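Local coordinates for protein deseasin MCP-01 (Pseudoalteromonas sp., PDB 3VV3) that is a subtilisin-family serine protease that degrades collagen, cutting peptide bonds probably by the catalytic triad of its family, at residues Gly176-Thr187 / Tyr213-Val222. Numbering follows the deposited sequence.
Sequences GGFSQALADAIT and YPSNYENDNV
The ring of Tyr217 lies between the start of helix 180-191 and a neighbouring tyrosine: Ala183 packs over one face, offset toward the rim with its CA 4.2 Å above the ring plane, and Tyr213 CD1 sits over the centre of the opposite face. Ser179 N and Pro214 CB lie at its edge, in plane. At the rim, CE1 of Tyr217 comes 3.5 Å from Phe178 CD2; with centroids 5.3 Å apart and planes at 60°, the pair is an offset edge-to-face stack in which Tyr217 presents its edge to the face of Phe178. Tyr213 in turn takes Phe178 N over a face, while its CE1 meets the edge of the Phe178 ring. Obliquely to the Tyr217 ring, Leu182 CD2 lies 3.6 Å from CE2 and Ile186 CD1 approaches CD2. The phenol oxygen ends at the N-terminal turn of the helix, where Ser179 N donates to Tyr217 OH at 2.8 Å, with an N-H...O angle of 155°. Ser179 is also the N-cap residue: its OG, placed opposite the backbone N (chi1 161°), accepts from Leu182 N at 3.0 Å. In the subtilase alpha/beta fold, the Tyr217 packing joins helix 180-191, which follows strand 166-171, to the loop leading into strand 222-228 of the parallel sheet. Were Tyr217 replaced by an alanine, Ser179 N would probably lose this acceptor and a gap open among Phe178, Leu182 and Ile186. Water 2 bridges Tyr217 OH and Gly177 O, and water 1 links Gly176 O to Tyr213 N. Farther along the helix, Ile186 CG2 touches Val222 CG2 at 3.8 Å and also packs against Asn221, whose ND2 bonds to Ile194 O. Phe196 of strand 195-199 touches Ile186, Pro214 and Val222, while Ile150 and Ile153 of helix 146-161 meet Leu182.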
loop_
_atom_site.group_PDB
_atom_site.type_symbol
_atom_site.label_atom_id
_atom_site.label_comp_id
_atom_site.label_asym_id
_atom_site.label_seq_id
_atom_site.Cartn_x
_atom_site.Cartn_y
_atom_site.Cartn_z
ATOM N N GLY A 176 2.431 -7.486 -12.989
ATOM C CA GLY A 176 2.937 -8.066 -14.219
ATOM C C GLY A 176 1.926 -8.945 -14.919
ATOM O O GLY A 176 0.769 -9.049 -14.509
ATOM N N GLY A 177 2.371 -9.572 -16.001
ATOM C CA GLY A 177 1.505 -10.451 -16.753
ATOM C C GLY A 177 1.914 -11.885 -16.530
ATOM O O GLY A 177 2.757 -12.179 -15.683
ATOM N N PHE A 178 1.311 -12.779 -17.302
ATOM C CA PHE A 178 1.609 -14.197 -17.199
ATOM C C PHE A 178 3.090 -14.508 -17.421
ATOM O O PHE A 178 3.695 -14.053 -18.398
ATOM C CB PHE A 178 0.765 -14.970 -18.211
ATOM C CG PHE A 178 0.933 -16.451 -18.124
ATOM C CD1 PHE A 178 1.971 -17.081 -18.793
ATOM C CD2 PHE A 178 0.055 -17.219 -17.370
ATOM C CE1 PHE A 178 2.137 -18.447 -18.710
ATOM C CE2 PHE A 178 0.215 -18.593 -17.285
ATOM C CZ PHE A 178 1.260 -19.205 -17.957
ATOM N N SER A 179 3.665 -15.285 -16.504
ATOM C CA SER A 179 5.023 -15.801 -16.645
ATOM C C SER A 179 4.997 -17.320 -16.593
ATOM O O SER A 179 4.524 -17.902 -15.622
ATOM C CB SER A 179 5.923 -15.274 -15.521
ATOM O OG SER A 179 7.085 -16.080 -15.385
ATOM N N GLN A 180 5.518 -17.964 -17.631
ATOM C CA GLN A 180 5.591 -19.414 -17.638
ATOM C C GLN A 180 6.543 -19.913 -16.557
ATOM O O GLN A 180 6.324 -20.976 -15.968
ATOM C CB GLN A 180 6.039 -19.937 -19.008
ATOM C CG GLN A 180 5.873 -21.442 -19.142
ATOM C CD GLN A 180 4.425 -21.872 -18.984
ATOM O OE1 GLN A 180 3.559 -21.477 -19.764
ATOM N NE2 GLN A 180 4.158 -22.697 -17.976
ATOM N N ALA A 181 7.619 -19.166 -16.321
ATOM C CA ALA A 181 8.583 -19.535 -15.290
ATOM C C ALA A 181 7.923 -19.525 -13.917
ATOM O O ALA A 181 8.166 -20.413 -13.099
ATOM C CB ALA A 181 9.796 -18.601 -15.312
ATOM N N LEU A 182 7.090 -18.518 -13.659
ATOM C CA LEU A 182 6.393 -18.451 -12.370
ATOM C C LEU A 182 5.327 -19.549 -12.270
ATOM O O LEU A 182 5.201 -20.218 -11.234
ATOM C CB LEU A 182 5.790 -17.058 -12.141
ATOM C CG LEU A 182 5.045 -16.837 -10.817
ATOM C CD1 LEU A 182 5.887 -17.350 -9.654
ATOM C CD2 LEU A 182 4.729 -15.348 -10.638
ATOM N N ALA A 183 4.562 -19.740 -13.341
ATOM C CA ALA A 183 3.596 -20.839 -13.382
ATOM C C ALA A 183 4.286 -22.169 -13.052
ATOM O O ALA A 183 3.758 -22.994 -12.299
ATOM C CB ALA A 183 2.935 -20.910 -14.747
ATOM N N ASP A 184 5.463 -22.373 -13.634
ATOM C CA ASP A 184 6.202 -23.620 -13.452
ATOM C C ASP A 184 6.698 -23.780 -12.016
ATOM O O ASP A 184 6.717 -24.888 -11.481
ATOM C CB ASP A 184 7.391 -23.686 -14.411
ATOM C CG ASP A 184 6.982 -23.946 -15.854
ATOM O OD1 ASP A 184 5.789 -24.197 -16.126
ATOM O OD2 ASP A 184 7.874 -23.894 -16.726
ATOM N N ALA A 185 7.118 -22.675 -11.402
ATOM C CA ALA A 185 7.567 -22.716 -10.019
ATOM C C ALA A 185 6.390 -23.100 -9.124
ATOM O O ALA A 185 6.538 -23.877 -8.169
ATOM C CB ALA A 185 8.141 -21.372 -9.605
ATOM N N ILE A 186 5.216 -22.563 -9.446
ATOM C CA ILE A 186 4.020 -22.858 -8.680
ATOM C C ILE A 186 3.605 -24.311 -8.883
ATOM O O ILE A 186 3.188 -24.981 -7.940
ATOM C CB ILE A 186 2.870 -21.895 -9.033
ATOM C CG1 ILE A 186 3.261 -20.471 -8.634
ATOM C CG2 ILE A 186 1.571 -22.327 -8.343
ATOM C CD1 ILE A 186 2.305 -19.389 -9.154
ATOM N N THR A 187 3.737 -24.799 -10.111
ATOM C CA THR A 187 3.474 -26.204 -10.385
ATOM C C THR A 187 4.372 -27.106 -9.547
ATOM O O THR A 187 3.919 -28.122 -9.016
ATOM C CB THR A 187 3.622 -26.523 -11.878
ATOM O OG1 THR A 187 2.589 -25.847 -12.603
ATOM C CG2 THR A 187 3.517 -28.031 -12.118
ATOM N N TYR A 213 -1.815 -11.138 -11.574
ATOM C CA TYR A 213 -0.913 -12.238 -11.221
ATOM C C TYR A 213 -0.176 -11.957 -9.918
ATOM O O TYR A 213 0.175 -10.812 -9.645
ATOM C CB TYR A 213 0.055 -12.520 -12.389
ATOM C CG TYR A 213 -0.710 -13.027 -13.582
ATOM C CD1 TYR A 213 -1.091 -14.364 -13.658
ATOM C CD2 TYR A 213 -1.118 -12.170 -14.591
ATOM C CE1 TYR A 213 -1.822 -14.837 -14.719
ATOM C CE2 TYR A 213 -1.857 -12.639 -15.666
ATOM C CZ TYR A 213 -2.207 -13.977 -15.720
ATOM O OH TYR A 213 -2.943 -14.476 -16.776
ATOM N N PRO A 214 0.087 -13.005 -9.114
ATOM C CA PRO A 214 -0.141 -14.426 -9.418
ATOM C C PRO A 214 -1.541 -14.980 -9.127
ATOM O O PRO A 214 -1.749 -16.171 -9.344
ATOM C CB PRO A 214 0.874 -15.142 -8.512
ATOM C CG PRO A 214 1.003 -14.215 -7.320
ATOM C CD PRO A 214 0.931 -12.822 -7.918
ATOM N N SER A 215 -2.480 -14.170 -8.656
ATOM C CA SER A 215 -3.770 -14.749 -8.258
ATOM C C SER A 215 -4.533 -15.399 -9.420
ATOM O O SER A 215 -5.274 -16.354 -9.203
ATOM C CB SER A 215 -4.648 -13.738 -7.518
ATOM O OG SER A 215 -4.913 -12.618 -8.325
ATOM N N ASN A 216 -4.337 -14.909 -10.645
ATOM C CA ASN A 216 -5.017 -15.493 -11.807
ATOM C C ASN A 216 -4.388 -16.780 -12.359
ATOM O O ASN A 216 -4.953 -17.390 -13.272
ATOM C CB ASN A 216 -5.193 -14.468 -12.947
ATOM C CG ASN A 216 -6.508 -13.702 -12.864
ATOM O OD1 ASN A 216 -6.718 -12.901 -11.956
ATOM N ND2 ASN A 216 -7.402 -13.947 -13.822
ATOM N N TYR A 217 -3.234 -17.201 -11.840
ATOM C CA TYR A 217 -2.675 -18.474 -12.304
ATOM C C TYR A 217 -3.707 -19.565 -12.056
ATOM O O TYR A 217 -4.315 -19.608 -10.990
ATOM C CB TYR A 217 -1.344 -18.809 -11.623
ATOM C CG TYR A 217 -0.205 -18.013 -12.205
ATOM C CD1 TYR A 217 0.149 -18.161 -13.546
ATOM C CD2 TYR A 217 0.505 -17.102 -11.430
ATOM C CE1 TYR A 217 1.177 -17.419 -14.102
ATOM C CE2 TYR A 217 1.540 -16.357 -11.972
ATOM C CZ TYR A 217 1.872 -16.523 -13.312
ATOM O OH TYR A 217 2.892 -15.785 -13.864
ATOM N N GLU A 218 -3.916 -20.428 -13.049
ATOM C CA GLU A 218 -4.956 -21.457 -12.964
ATOM C C GLU A 218 -4.507 -22.732 -12.236
ATOM O O GLU A 218 -5.275 -23.696 -12.091
ATOM C CB GLU A 218 -5.475 -21.782 -14.362
ATOM C CG GLU A 218 -6.241 -20.627 -15.004
ATOM C CD GLU A 218 -6.611 -20.913 -16.444
ATOM O OE1 GLU A 218 -6.230 -21.987 -16.953
ATOM O OE2 GLU A 218 -7.280 -20.064 -17.068
ATOM N N ASN A 219 -3.266 -22.725 -11.763
ATOM C CA ASN A 219 -2.744 -23.819 -10.959
ATOM C C ASN A 219 -3.732 -24.199 -9.854
ATOM O O ASN A 219 -4.264 -23.334 -9.157
ATOM C CB ASN A 219 -1.391 -23.421 -10.361
ATOM C CG ASN A 219 -0.334 -23.139 -11.422
ATOM O OD1 ASN A 219 0.672 -23.845 -11.500
ATOM N ND2 ASN A 219 -0.554 -22.119 -12.240
ATOM N N ASP A 220 -3.992 -25.493 -9.693
ATOM C CA ASP A 220 -4.985 -25.926 -8.709
ATOM C C ASP A 220 -4.651 -25.568 -7.253
ATOM O O ASP A 220 -5.554 -25.453 -6.422
ATOM C CB ASP A 220 -5.256 -27.426 -8.823
ATOM C CG ASP A 220 -6.074 -27.783 -10.051
ATOM O OD1 ASP A 220 -6.922 -26.963 -10.472
ATOM O OD2 ASP A 220 -5.876 -28.895 -10.588
ATOM N N ASN A 221 -3.369 -25.400 -6.934
ATOM C CA ASN A 221 -2.990 -25.114 -5.546
ATOM C C ASN A 221 -2.969 -23.618 -5.224
ATOM O O ASN A 221 -2.629 -23.220 -4.111
ATOM C CB ASN A 221 -1.635 -25.736 -5.199
ATOM C CG ASN A 221 -0.507 -25.151 -6.019
ATOM O OD1 ASN A 221 -0.683 -24.841 -7.199
ATOM N ND2 ASN A 221 0.661 -24.997 -5.401
ATOM N N VAL A 222 -3.323 -22.789 -6.198
ATOM C CA VAL A 222 -3.440 -21.355 -5.945
ATOM C C VAL A 222 -4.795 -21.056 -5.306
ATOM O O VAL A 222 -5.834 -21.456 -5.831
ATOM C CB VAL A 222 -3.281 -20.533 -7.250
ATOM C CG1 VAL A 222 -3.662 -19.072 -7.033
ATOM C CG2 VAL A 222 -1.849 -20.654 -7.792
HETATM O O HOH W 1 -0.978 -8.501 -12.393
HETATM O O HOH W 2 3.326 -13.244 -13.141
#